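Local coordinates for protein 1,3-alpha-isomaltosidase (Kribbella flavida DSM 17836, PDB 5X3I) that hydrolyses the alpha-1,3-glucosidic linkages of the cyclic tetrasaccharide cyclobis-(1-6)-alpha-nigerosyl inside the cell, releasing isomaltose, at residues His240-Arg245 and Leu285-Arg290; Arg290-Pro295 and Leu507-Gly512; Ala438-Leu443 and Glu474-His479; Tyr500-Gly505 and Gln527-Phe532; Ala554-Ile559 and Leu658-Glu663. The protein carries 1 engineered substitution. All coordinates share one frame; numbering follows the deposited sequence.

Contact 1 of 5, residues His240-Arg245 and Leu285-Arg290; sequences HVRTSR and LDEVGR
Glu287 reaches out from the last turn of its helix to meet His240 and Arg242, and its carboxylate shows how a single acid can serve several donors. Arg242 approaches with one long side of its guanidinium: NE lies 2.8 Å from Glu287 OE1 and NH2 lies 2.9 Å from Glu287 OE2, a salt bridge in which each nitrogen takes its own oxygen. The two flat groups stand almost upright to one another, their planes 80° apart, and both nitrogens come in from above the carboxylate plane. An extended chain from CG to NE carries the arginine that far. His240 meets the same acid at the edge of its ring, where ND1 gives a weak hydrogen bond of 3.0 Å to Glu287 OE1. With CG anti to the backbone N (chi1 168°), the His240 ring is turned toward the helix; there its CE1 also packs 3.6 Å from Val288 CG1. OE1 is thus shared by arginine and histidine, while OE2 has a further partner in the hydroxyl of Tyr273. Phe284 meets the His240 ring edge-to-face. Strand 237-241 runs antiparallel to strand 267-274, which supplies Tyr273 as well as the backbone partners of His240 and Arg242. The contact therefore fastens the C-terminal end of helix 277-288 to the mixed sheet formed by these strands.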
# COMPACT_ATOMS: atom_id res chain seq x y z
N HIS A 240 6.40 11.00 15.77
CA HIS A 240 6.78 10.76 14.39
C HIS A 240 8.30 10.74 14.30
O HIS A 240 8.94 11.74 14.59
CB HIS A 240 6.20 11.83 13.48
CG HIS A 240 6.75 11.83 12.09
ND1 HIS A 240 6.94 12.98 11.36
CD2 HIS A 240 7.14 10.81 11.29
CE1 HIS A 240 7.43 12.68 10.18
NE2 HIS A 240 7.55 11.36 10.11
N VAL A 241 8.86 9.62 13.89
CA VAL A 241 10.29 9.58 13.64
C VAL A 241 10.53 10.22 12.29
O VAL A 241 10.00 9.73 11.29
CB VAL A 241 10.83 8.15 13.63
CG1 VAL A 241 12.34 8.16 13.52
CG2 VAL A 241 10.36 7.39 14.86
N ARG A 242 11.32 11.29 12.21
CA ARG A 242 11.32 11.91 10.90
C ARG A 242 12.43 11.30 10.08
O ARG A 242 13.54 11.81 10.03
CB ARG A 242 11.53 13.42 11.04
CG ARG A 242 10.52 14.13 11.93
CD ARG A 242 10.95 15.55 12.25
NE ARG A 242 9.85 16.32 12.83
CZ ARG A 242 9.98 17.48 13.46
NH1 ARG A 242 11.18 18.02 13.61
NH2 ARG A 242 8.91 18.10 13.94
N THR A 243 12.04 10.33 9.28
CA THR A 243 12.93 9.71 8.32
C THR A 243 12.06 8.99 7.30
O THR A 243 10.95 8.56 7.63
CB THR A 243 13.87 8.70 9.00
OG1 THR A 243 14.77 8.14 8.04
CG2 THR A 243 13.09 7.58 9.65
N SER A 244 12.56 8.82 6.09
CA SER A 244 11.99 7.85 5.17
C SER A 244 12.81 6.55 5.12
O SER A 244 12.52 5.65 4.35
CB SER A 244 11.82 8.44 3.77
OG SER A 244 12.99 9.03 3.29
N ARG A 245 13.87 6.47 5.94
CA ARG A 245 14.63 5.22 6.05
C ARG A 245 13.83 4.19 6.85
O ARG A 245 12.89 4.54 7.53
CB ARG A 245 16.00 5.46 6.70
CG ARG A 245 16.93 6.29 5.84
CD ARG A 245 18.36 6.39 6.39
NE ARG A 245 19.15 7.25 5.52
CZ ARG A 245 19.24 8.56 5.66
NH1 ARG A 245 18.63 9.17 6.67
NH2 ARG A 245 19.96 9.27 4.81
N LEU A 285 -0.13 15.97 10.84
CA LEU A 285 -0.54 16.34 9.48
C LEU A 285 -0.11 17.77 9.13
O LEU A 285 0.23 18.04 7.98
CB LEU A 285 -2.06 16.17 9.31
CG LEU A 285 -2.62 14.76 9.53
CD1 LEU A 285 -4.08 14.65 9.07
CD2 LEU A 285 -1.76 13.69 8.88
N ASP A 286 -0.11 18.67 10.11
CA ASP A 286 0.45 20.01 9.90
C ASP A 286 1.89 19.92 9.41
O ASP A 286 2.35 20.74 8.62
CB ASP A 286 0.42 20.84 11.18
CG ASP A 286 -0.90 21.55 11.39
OD1 ASP A 286 -1.76 21.47 10.50
OD2 ASP A 286 -1.08 22.18 12.46
N GLU A 287 2.61 18.93 9.93
CA GLU A 287 3.98 18.70 9.53
C GLU A 287 4.14 17.97 8.19
O GLU A 287 4.93 18.38 7.36
CB GLU A 287 4.69 17.92 10.65
CG GLU A 287 6.16 17.64 10.41
CD GLU A 287 6.79 16.83 11.56
OE1 GLU A 287 7.62 15.95 11.25
OE2 GLU A 287 6.45 17.07 12.74
N VAL A 288 3.44 16.85 8.02
CA VAL A 288 3.68 16.03 6.83
C VAL A 288 2.67 16.14 5.67
O VAL A 288 2.89 15.59 4.60
CB VAL A 288 3.82 14.57 7.23
CG1 VAL A 288 4.84 14.46 8.37
CG2 VAL A 288 2.48 14.00 7.65
N GLY A 289 1.61 16.91 5.86
CA GLY A 289 0.56 16.98 4.87
C GLY A 289 -0.77 16.34 5.22
O GLY A 289 -0.87 15.50 6.12
N ARG A 290 -1.79 16.75 4.47
CA ARG A 290 -3.19 16.52 4.81
C ARG A 290 -4.04 16.41 3.53
O ARG A 290 -3.70 16.97 2.50
CB ARG A 290 -3.68 17.67 5.70
CG ARG A 290 -5.13 17.62 6.13
CD ARG A 290 -5.51 18.89 6.90
NE ARG A 290 -5.05 18.86 8.29
CZ ARG A 290 -4.05 19.59 8.76
NH1 ARG A 290 -3.37 20.41 7.97
NH2 ARG A 290 -3.73 19.50 10.04

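Contact 2 of 5, residues Arg290-Pro295 and Leu507-Gly512; sequences RAEELP and LLRSAG
Glu292 and Arg509 meet through a salt bridge, with NH2 of Arg509 giving a nearly straight hydrogen bond (175°) to OE1 of Glu292 over 2.7 Å. OE1 lies in the guanidinium plane, at its edge, whereas the nitrogen stands above the carboxylate plane. A water completes the pairing: it donates to Glu292 OE2 at 2.6 Å and accepts from Arg509 NE at 2.8 Å, so each carboxylate oxygen is tied to the arginine, one directly and one through solvent. The bond joins the loop before the barrel's first strand to helix 496-510. Further out, Asp506, on the same helix, takes NH1 of Arg509 in a second salt bridge, and Pro515 touches both side chains. The backbone below turns out of the helix by a Schellman motif with Gly512 at its C-prime position. A leucine in place of Arg509 would probably leave Glu292 OE1 without its direct cationic partner and take one of two arginines from Asp506. At this surface site, Asp506 and Glu292 probably offset the charge of the guanidinium between them.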
# COMPACT_ATOMS: atom_id res chain seq x y z
N ARG A 290 -1.79 16.75 4.47
CA ARG A 290 -3.19 16.52 4.81
C ARG A 290 -4.04 16.41 3.53
O ARG A 290 -3.70 16.97 2.50
CB ARG A 290 -3.68 17.67 5.70
CG ARG A 290 -5.13 17.62 6.13
CD ARG A 290 -5.51 18.89 6.90
NE ARG A 290 -5.05 18.86 8.29
CZ ARG A 290 -4.05 19.59 8.76
NH1 ARG A 290 -3.37 20.41 7.97
NH2 ARG A 290 -3.73 19.50 10.04
N ALA A 291 -5.14 15.67 3.60
CA ALA A 291 -6.03 15.53 2.46
C ALA A 291 -6.63 16.87 2.08
O ALA A 291 -6.76 17.76 2.91
CB ALA A 291 -7.13 14.54 2.75
N GLU A 292 -6.98 16.99 0.81
CA GLU A 292 -7.79 18.09 0.34
C GLU A 292 -9.13 17.49 -0.06
O GLU A 292 -9.21 16.29 -0.33
CB GLU A 292 -7.14 18.83 -0.83
CG GLU A 292 -6.97 18.02 -2.11
CD GLU A 292 -6.30 18.82 -3.23
OE1 GLU A 292 -5.06 18.74 -3.39
OE2 GLU A 292 -7.01 19.53 -3.97
N GLU A 293 -10.18 18.31 -0.04
CA GLU A 293 -11.51 17.82 -0.34
C GLU A 293 -11.57 17.34 -1.77
O GLU A 293 -11.20 18.06 -2.69
CB GLU A 293 -12.57 18.91 -0.10
CG GLU A 293 -12.70 19.35 1.33
CD GLU A 293 -13.65 20.52 1.51
OE1 GLU A 293 -14.41 20.84 0.57
OE2 GLU A 293 -13.64 21.12 2.59
N LEU A 294 -11.97 16.09 -1.95
CA LEU A 294 -12.23 15.53 -3.26
C LEU A 294 -13.72 15.68 -3.63
O LEU A 294 -14.56 15.86 -2.75
CB LEU A 294 -11.78 14.06 -3.28
CG LEU A 294 -10.29 13.84 -2.95
CD1 LEU A 294 -9.98 12.36 -2.95
CD2 LEU A 294 -9.41 14.58 -3.94
N PRO A 295 -14.05 15.61 -4.93
CA PRO A 295 -15.46 15.73 -5.31
C PRO A 295 -16.33 14.66 -4.69
O PRO A 295 -15.90 13.52 -4.46
CB PRO A 295 -15.44 15.57 -6.84
CG PRO A 295 -14.06 15.90 -7.24
CD PRO A 295 -13.18 15.44 -6.10
N LEU A 507 -0.96 16.04 -12.67
CA LEU A 507 -1.46 15.95 -14.04
C LEU A 507 -2.94 16.34 -14.09
O LEU A 507 -3.33 17.18 -14.88
CB LEU A 507 -1.28 14.54 -14.61
CG LEU A 507 -1.94 14.33 -15.98
CD1 LEU A 507 -1.32 15.28 -17.01
CD2 LEU A 507 -1.82 12.88 -16.42
N LEU A 508 -3.74 15.72 -13.24
CA LEU A 508 -5.16 15.98 -13.15
C LEU A 508 -5.41 17.46 -12.83
O LEU A 508 -6.16 18.12 -13.54
CB LEU A 508 -5.81 15.06 -12.12
CG LEU A 508 -5.99 13.62 -12.60
CD1 LEU A 508 -6.19 12.67 -11.44
CD2 LEU A 508 -7.17 13.53 -13.61
N ARG A 509 -4.75 17.98 -11.80
CA ARG A 509 -4.80 19.42 -11.49
C ARG A 509 -4.49 20.29 -12.70
O ARG A 509 -5.17 21.27 -12.93
CB ARG A 509 -3.81 19.78 -10.36
CG ARG A 509 -4.12 19.15 -8.99
CD ARG A 509 -3.18 19.69 -7.88
NE ARG A 509 -3.50 19.06 -6.61
CZ ARG A 509 -2.98 17.90 -6.20
NH1 ARG A 509 -2.10 17.26 -6.96
NH2 ARG A 509 -3.35 17.39 -5.04
N SER A 510 -3.47 19.93 -13.47
CA SER A 510 -3.02 20.78 -14.56
C SER A 510 -4.05 20.81 -15.68
O SER A 510 -4.04 21.71 -16.51
CB SER A 510 -1.67 20.32 -15.11
OG SER A 510 -1.83 19.17 -15.93
N ALA A 511 -4.91 19.80 -15.71
CA ALA A 511 -6.01 19.71 -16.66
C ALA A 511 -7.30 20.27 -16.07
O ALA A 511 -8.36 20.12 -16.65
CB ALA A 511 -6.20 18.28 -17.09
N GLY A 512 -7.22 20.86 -14.89
CA GLY A 512 -8.38 21.50 -14.30
C GLY A 512 -9.31 20.55 -13.57
O GLY A 512 -10.44 20.90 -13.26
O HOH W 1 -5.76 20.59 -5.98

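Contact 3 of 5, residues Ala438-Leu443 and Glu474-His479; sequences ALMPDL and EHAWGH
The His475 imidazole presents an edge to Met440, whose methyl carbon CE lies near the plane of the ring. A second flat group, the peptide joining His475 to Ala476, is met by the Met440 sulfur, with SD 3.9 Å from His475 C and 3.7 Å from Ala476 N. The thioether thus spans the backbone link, touching His475 CB at 3.9 Å and Ala476 CB at 3.7 Å. Met440 can do this because its chain runs out straight to the sulfur and then bends at chi3 (77°), folding CE back so that it too lies 3.9 Å from Ala476 CB. These are apolar, van der Waals contacts, buried beside Tyr496 of helix 496-510. The hydroxyl of Tyr428 binds the carbonyl of His475 and the amide of Trp477, fixing the path of the loop on which the methionine rests. That loop follows strand 467-470 of the parallel barrel, and it carries Glu474, an active-site residue by similarity, whose carboxylate is paired with Arg520. The inferred nucleophile position, engineered to alanine as Ala471, precedes it. Such a loop at the strand's C-terminal end is where TIM-barrel glycosidases of family 31 place their catalytic residues.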
# COMPACT_ATOMS: atom_id res chain seq x y z
N ALA A 438 11.98 -3.82 -15.81
CA ALA A 438 11.42 -2.55 -16.25
C ALA A 438 12.13 -1.40 -15.55
O ALA A 438 12.52 -1.52 -14.40
CB ALA A 438 9.92 -2.51 -15.97
N LEU A 439 12.30 -0.28 -16.25
CA LEU A 439 12.84 0.94 -15.63
C LEU A 439 11.79 1.66 -14.79
O LEU A 439 10.60 1.53 -15.04
CB LEU A 439 13.36 1.91 -16.70
CG LEU A 439 14.19 1.26 -17.80
CD1 LEU A 439 14.65 2.30 -18.80
CD2 LEU A 439 15.38 0.54 -17.19
N MET A 440 12.24 2.41 -13.79
CA MET A 440 11.35 3.26 -13.00
C MET A 440 11.58 4.72 -13.37
O MET A 440 12.71 5.19 -13.29
CB MET A 440 11.59 3.07 -11.50
CG MET A 440 11.20 1.71 -10.92
SD MET A 440 11.60 1.58 -9.15
CE MET A 440 10.27 2.53 -8.42
N PRO A 441 10.52 5.44 -13.77
CA PRO A 441 10.75 6.87 -14.02
C PRO A 441 11.12 7.55 -12.71
O PRO A 441 10.58 7.21 -11.67
CB PRO A 441 9.40 7.36 -14.55
CG PRO A 441 8.40 6.45 -13.93
CD PRO A 441 9.09 5.09 -13.82
N ASP A 442 12.00 8.53 -12.75
CA ASP A 442 12.40 9.09 -11.48
C ASP A 442 11.47 10.25 -11.20
O ASP A 442 11.71 11.38 -11.60
CB ASP A 442 13.86 9.55 -11.58
CG ASP A 442 14.43 10.06 -10.28
OD1 ASP A 442 13.69 10.32 -9.32
OD2 ASP A 442 15.66 10.22 -10.24
N LEU A 443 10.51 10.00 -10.32
CA LEU A 443 9.40 10.91 -10.12
C LEU A 443 9.73 11.81 -8.95
O LEU A 443 8.92 12.61 -8.51
CB LEU A 443 8.08 10.14 -9.90
CG LEU A 443 7.60 9.34 -11.12
CD1 LEU A 443 6.42 8.47 -10.77
CD2 LEU A 443 7.28 10.25 -12.32
N GLU A 474 6.15 0.10 -5.38
CA GLU A 474 6.99 -0.54 -4.34
C GLU A 474 8.28 -1.12 -4.90
O GLU A 474 9.00 -1.82 -4.21
CB GLU A 474 6.22 -1.66 -3.63
CG GLU A 474 4.82 -1.29 -3.17
CD GLU A 474 3.77 -1.57 -4.23
OE1 GLU A 474 4.14 -1.86 -5.38
OE2 GLU A 474 2.57 -1.52 -3.89
N HIS A 475 8.54 -0.87 -6.18
CA HIS A 475 9.49 -1.67 -6.95
C HIS A 475 10.96 -1.39 -6.68
O HIS A 475 11.81 -2.14 -7.14
CB HIS A 475 9.23 -1.47 -8.45
CG HIS A 475 7.78 -1.33 -8.80
ND1 HIS A 475 6.91 -2.40 -8.81
CD2 HIS A 475 7.04 -0.25 -9.13
CE1 HIS A 475 5.70 -1.98 -9.14
NE2 HIS A 475 5.76 -0.67 -9.34
N ALA A 476 11.28 -0.30 -5.98
CA ALA A 476 12.68 0.07 -5.87
C ALA A 476 13.33 -0.70 -4.73
O ALA A 476 13.03 -0.46 -3.57
CB ALA A 476 12.83 1.57 -5.65
N TRP A 477 14.26 -1.57 -5.08
CA TRP A 477 15.07 -2.25 -4.08
C TRP A 477 16.53 -1.94 -4.33
O TRP A 477 17.08 -2.32 -5.35
CB TRP A 477 14.86 -3.77 -4.11
CG TRP A 477 13.51 -4.25 -3.70
CD1 TRP A 477 12.53 -3.53 -3.07
CD2 TRP A 477 12.99 -5.56 -3.88
NE1 TRP A 477 11.43 -4.33 -2.86
CE2 TRP A 477 11.69 -5.58 -3.35
CE3 TRP A 477 13.50 -6.74 -4.45
CZ2 TRP A 477 10.90 -6.72 -3.36
CZ3 TRP A 477 12.71 -7.87 -4.46
CH2 TRP A 477 11.43 -7.85 -3.92
N GLY A 478 17.11 -1.15 -3.44
CA GLY A 478 18.52 -1.21 -3.10
C GLY A 478 18.86 -0.00 -2.26
O GLY A 478 18.30 1.08 -2.45
N HIS A 479 19.90 -0.12 -1.45
CA HIS A 479 20.22 0.91 -0.49
C HIS A 479 20.96 2.04 -1.17
O HIS A 479 20.92 3.16 -0.73
CB HIS A 479 21.06 0.34 0.66
CG HIS A 479 22.43 -0.09 0.24
ND1 HIS A 479 22.65 -1.20 -0.54
CD2 HIS A 479 23.65 0.45 0.48
CE1 HIS A 479 23.95 -1.33 -0.76
NE2 HIS A 479 24.57 -0.35 -0.15

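Contact 4 of 5, residues Tyr500-Gly505 and Gln527-Phe532; sequences YARAFG and QAHGIF. With GOL (glycerol), chain M; SO4 (sulfate ion), chain I.
Arg502 has CG anti to the backbone N (chi1 179°) and a chain bent sharply at chi2 (-99°), torsions that set CG 3.3 Å from His529 CE1 and carry the guanidinium on past the ring. Its CB sits over one face of the His529 imidazole, 3.6 Å from the ring centroid, as a CH-pi contact. Ala528 CB covers the opposite face. Ala501 CB packs against His529 CB at 3.8 Å. The guanidinium plane is only 15° from that of the ring, and its edge meets crystallisation solutes: Arg502 NH2 binds O1 of a glycerol at 2.8 Å, and Arg502 NH1 binds O2 of a sulfate at 3.2 Å. The glycerol's O3 in turn gives His529 NE2 a weak hydrogen bond, and Asp506 pairs with Arg502 NE. A serine here keeps CB over the ring but would probably uncover the rim at CE1, leave sulfate and glycerol without these donors and Asp506 without this charge partner. Aliphatic carbons thus pack both faces of the imidazole, while the positive end of the arginine collects an anion from solution.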
# COMPACT_ATOMS: atom_id res chain seq x y z
N TYR A 500 4.88 9.34 -6.77
CA TYR A 500 4.10 8.71 -7.83
C TYR A 500 2.64 9.19 -7.81
O TYR A 500 2.16 9.69 -8.80
CB TYR A 500 4.19 7.19 -7.69
CG TYR A 500 3.32 6.33 -8.58
CD1 TYR A 500 3.08 6.67 -9.91
CD2 TYR A 500 2.79 5.14 -8.10
CE1 TYR A 500 2.30 5.84 -10.71
CE2 TYR A 500 2.02 4.33 -8.89
CZ TYR A 500 1.78 4.67 -10.19
OH TYR A 500 1.02 3.82 -10.95
N ALA A 501 1.99 9.05 -6.67
CA ALA A 501 0.65 9.59 -6.47
C ALA A 501 0.57 11.08 -6.80
O ALA A 501 -0.32 11.53 -7.54
CB ALA A 501 0.20 9.35 -5.04
N ARG A 502 1.50 11.84 -6.23
CA ARG A 502 1.57 13.28 -6.42
C ARG A 502 1.70 13.64 -7.90
O ARG A 502 1.07 14.60 -8.37
CB ARG A 502 2.76 13.85 -5.62
CG ARG A 502 2.99 15.35 -5.74
CD ARG A 502 4.09 15.66 -6.75
NE ARG A 502 4.33 17.10 -6.86
CZ ARG A 502 5.23 17.77 -6.15
NH1 ARG A 502 5.36 19.08 -6.34
NH2 ARG A 502 5.98 17.15 -5.26
N ALA A 503 2.51 12.89 -8.63
CA ALA A 503 2.73 13.17 -10.05
C ALA A 503 1.41 13.10 -10.83
O ALA A 503 1.12 13.97 -11.62
CB ALA A 503 3.73 12.23 -10.64
N PHE A 504 0.61 12.07 -10.59
CA PHE A 504 -0.63 11.97 -11.34
C PHE A 504 -1.73 12.88 -10.76
O PHE A 504 -2.58 13.38 -11.51
CB PHE A 504 -1.06 10.51 -11.46
CG PHE A 504 -0.26 9.78 -12.51
CD1 PHE A 504 -0.66 9.78 -13.83
CD2 PHE A 504 0.95 9.18 -12.19
CE1 PHE A 504 0.10 9.16 -14.82
CE2 PHE A 504 1.72 8.56 -13.18
CZ PHE A 504 1.28 8.55 -14.49
N GLY A 505 -1.66 13.16 -9.47
CA GLY A 505 -2.49 14.20 -8.88
C GLY A 505 -2.29 15.52 -9.62
O GLY A 505 -3.25 16.18 -10.01
N GLN A 527 -0.91 11.32 2.63
CA GLN A 527 -2.19 11.89 3.05
C GLN A 527 -2.69 12.96 2.06
O GLN A 527 -3.88 13.11 1.86
CB GLN A 527 -2.09 12.50 4.45
CG GLN A 527 -1.79 11.53 5.61
CD GLN A 527 -0.31 11.41 5.91
OE1 GLN A 527 0.53 11.61 5.03
NE2 GLN A 527 0.03 11.08 7.17
N ALA A 528 -1.76 13.69 1.47
CA ALA A 528 -2.11 14.80 0.61
C ALA A 528 -2.51 14.36 -0.80
O ALA A 528 -2.95 15.18 -1.59
CB ALA A 528 -0.95 15.79 0.53
N HIS A 529 -2.31 13.09 -1.13
CA HIS A 529 -2.54 12.69 -2.52
C HIS A 529 -3.54 11.57 -2.78
O HIS A 529 -3.17 10.40 -2.81
CB HIS A 529 -1.18 12.29 -3.10
CG HIS A 529 -0.10 13.29 -2.84
ND1 HIS A 529 -0.04 14.51 -3.49
CD2 HIS A 529 0.96 13.27 -1.99
CE1 HIS A 529 1.00 15.19 -3.05
NE2 HIS A 529 1.62 14.46 -2.14
N GLY A 530 -4.72 11.95 -3.22
CA GLY A 530 -5.71 11.00 -3.68
C GLY A 530 -6.30 10.01 -2.71
O GLY A 530 -6.44 10.25 -1.52
N ILE A 531 -6.68 8.87 -3.27
CA ILE A 531 -7.45 7.85 -2.60
C ILE A 531 -6.58 6.60 -2.49
O ILE A 531 -5.69 6.38 -3.30
CB ILE A 531 -8.75 7.55 -3.38
CG1 ILE A 531 -9.53 8.85 -3.61
CG2 ILE A 531 -9.60 6.54 -2.67
CD1 ILE A 531 -10.78 8.66 -4.41
N PHE A 532 -6.86 5.78 -1.48
CA PHE A 532 -6.08 4.59 -1.21
C PHE A 532 -6.99 3.39 -1.03
O PHE A 532 -8.09 3.51 -0.52
CB PHE A 532 -5.17 4.82 0.01
CG PHE A 532 -4.17 5.91 -0.22
CD1 PHE A 532 -4.51 7.24 -0.01
CD2 PHE A 532 -2.93 5.63 -0.74
CE1 PHE A 532 -3.64 8.24 -0.28
CE2 PHE A 532 -2.04 6.65 -1.01
CZ PHE A 532 -2.40 7.96 -0.78
C1 GOL M . 5.63 14.02 -3.30
O1 GOL M . 6.36 14.49 -4.38
C2 GOL M . 5.81 15.08 -2.21
O2 GOL M . 6.98 14.92 -1.56
C3 GOL M . 4.62 15.43 -1.33
O3 GOL M . 4.02 16.59 -1.91
S SO4 I . 7.92 19.98 -3.71
O1 SO4 I . 6.52 20.12 -3.35
O2 SO4 I . 8.10 20.24 -5.13
O3 SO4 I . 8.73 20.91 -2.93
O4 SO4 I . 8.35 18.62 -3.41

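Contact 5 of 5, residues Ala554-Ile559 and Leu658-Glu663; sequences AASCGI and LFFDHE
Helix 541-556 gives way after its last turn to a Schellman motif with Gly558 at positive phi, while 658-661 coil with helical angles but without regular helix bonds, bringing Ser556 and Phe660 opposite each other with CA atoms 8.7 Å apart. Ser556 is the residue of 554-559 that makes the contact. Its OG lies in the plane of the Phe660 ring, at the edge, 3.6 Å from CE2, and 3.9 Å from Phe659 CZ, which it approaches obliquely. The hydroxyl is not stranded among these carbons, because it is bonded to the carbonyl of Leu552, one turn back in the helix; with OG beside its own backbone N (chi1 -62°), it can serve that carbonyl and still graze both aromatics. The two phenylalanines also lean on one another: Phe660 CD2 stands 3.8 Å above the Phe659 ring, and Phe659 CE1 the same height above the Phe660 ring, each toward the rim. His228 closes the group, meeting both rings edge-to-face and bonding through NE2 to the carbonyl of Ser556, so that imidazole and helix end are fixed together. The helix is one of those that follow a strand of the TIM barrel, and the phenylalanines belong to the family 31 C-terminal domain. This is a buried aromatic junction between domains, with His228 and Val187 of the mixed sheet and Pro277 of helix 277-288 packed beside it.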
# COMPACT_ATOMS: atom_id res chain seq x y z
N ALA A 554 -5.08 3.23 9.01
CA ALA A 554 -4.77 4.27 8.03
C ALA A 554 -5.42 5.60 8.39
O ALA A 554 -4.80 6.66 8.31
CB ALA A 554 -5.20 3.84 6.63
N ALA A 555 -6.68 5.54 8.81
CA ALA A 555 -7.41 6.74 9.20
C ALA A 555 -6.78 7.42 10.42
O ALA A 555 -6.71 8.64 10.48
CB ALA A 555 -8.85 6.40 9.50
N SER A 556 -6.31 6.63 11.38
CA SER A 556 -5.66 7.20 12.56
C SER A 556 -4.42 7.99 12.19
O SER A 556 -3.96 8.82 12.96
CB SER A 556 -5.30 6.11 13.56
OG SER A 556 -6.45 5.43 14.03
N CYS A 557 -3.86 7.69 11.03
CA CYS A 557 -2.68 8.36 10.49
C CYS A 557 -2.97 9.45 9.46
O CYS A 557 -2.05 10.02 8.87
CB CYS A 557 -1.73 7.30 9.93
SG CYS A 557 -1.27 6.07 11.21
N GLY A 558 -4.26 9.72 9.20
CA GLY A 558 -4.63 10.81 8.32
C GLY A 558 -4.97 10.42 6.89
O GLY A 558 -5.09 11.29 6.02
N ILE A 559 -5.16 9.12 6.65
CA ILE A 559 -5.56 8.68 5.33
C ILE A 559 -7.09 8.70 5.34
O ILE A 559 -7.74 7.86 5.98
CB ILE A 559 -5.05 7.27 4.98
CG1 ILE A 559 -3.51 7.21 4.99
CG2 ILE A 559 -5.62 6.80 3.63
CD1 ILE A 559 -2.82 8.07 3.97
N LEU A 658 -12.99 4.46 18.00
CA LEU A 658 -13.67 5.12 19.10
C LEU A 658 -12.74 5.87 20.06
O LEU A 658 -13.21 6.71 20.82
CB LEU A 658 -14.51 4.10 19.89
CG LEU A 658 -15.94 3.88 19.39
CD1 LEU A 658 -15.94 3.21 18.04
CD2 LEU A 658 -16.72 3.06 20.39
N PHE A 659 -11.44 5.60 20.01
CA PHE A 659 -10.55 6.25 20.98
C PHE A 659 -10.38 7.74 20.70
O PHE A 659 -9.91 8.48 21.56
CB PHE A 659 -9.19 5.53 21.06
CG PHE A 659 -8.26 5.81 19.91
CD1 PHE A 659 -7.42 6.91 19.91
CD2 PHE A 659 -8.16 4.91 18.86
CE1 PHE A 659 -6.55 7.14 18.87
CE2 PHE A 659 -7.28 5.14 17.82
CZ PHE A 659 -6.48 6.25 17.82
N PHE A 660 -10.79 8.19 19.52
CA PHE A 660 -10.69 9.61 19.21
C PHE A 660 -11.67 10.43 20.02
O PHE A 660 -11.33 11.49 20.55
CB PHE A 660 -10.93 9.86 17.71
CG PHE A 660 -9.71 9.63 16.87
CD1 PHE A 660 -8.85 10.67 16.58
CD2 PHE A 660 -9.40 8.37 16.41
CE1 PHE A 660 -7.73 10.46 15.82
CE2 PHE A 660 -8.27 8.14 15.66
CZ PHE A 660 -7.43 9.19 15.36
N ASP A 661 -12.88 9.94 20.16
CA ASP A 661 -13.90 10.65 20.90
C ASP A 661 -14.07 10.13 22.33
O ASP A 661 -14.67 10.77 23.12
CB ASP A 661 -15.24 10.61 20.19
CG ASP A 661 -15.21 11.27 18.82
OD1 ASP A 661 -14.68 12.34 18.70
OD2 ASP A 661 -15.70 10.68 17.90
N HIS A 662 -13.56 8.96 22.62
CA HIS A 662 -13.75 8.36 23.92
C HIS A 662 -12.47 7.79 24.51
O HIS A 662 -12.42 6.66 24.93
CB HIS A 662 -14.79 7.27 23.80
CG HIS A 662 -16.05 7.71 23.12
ND1 HIS A 662 -17.04 8.39 23.77
CD2 HIS A 662 -16.48 7.55 21.85
CE1 HIS A 662 -18.02 8.66 22.93
NE2 HIS A 662 -17.70 8.16 21.76
N GLU A 663 -11.43 8.59 24.55
CA GLU A 663 -10.13 8.08 24.94
C GLU A 663 -10.13 7.36 26.32
O GLU A 663 -9.41 6.40 26.47
CB GLU A 663 -9.08 9.17 24.83
CG GLU A 663 -9.47 10.43 25.53
CD GLU A 663 -8.51 11.54 25.30
OE1 GLU A 663 -9.00 12.62 25.00
OE2 GLU A 663 -7.30 11.33 25.43

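Read from the N terminus, contact 1 closes a loop of 39 residues and joins the mixed sheet holding strand 237-241 to helix 277-288. Contact 2 begins where it ends, at the shared Arg290, and spans 211 residues to the far end of helix 496-510. Contact 3, closing 30 residues, is nested inside that span and includes the loop with the probable active-site Glu474. Contact 4, closing 21, crosses contact 2: both use helix 496-510, but contact 4 reaches the loop leading into strand 531-533. Contact 5 follows in series, closing 98 residues and tying the next barrel helix to the C-terminal domain. Gln527 connects contacts 1, 4 and 5, packing on Leu285 and Val288 and probably hydrogen-bonding Cys557.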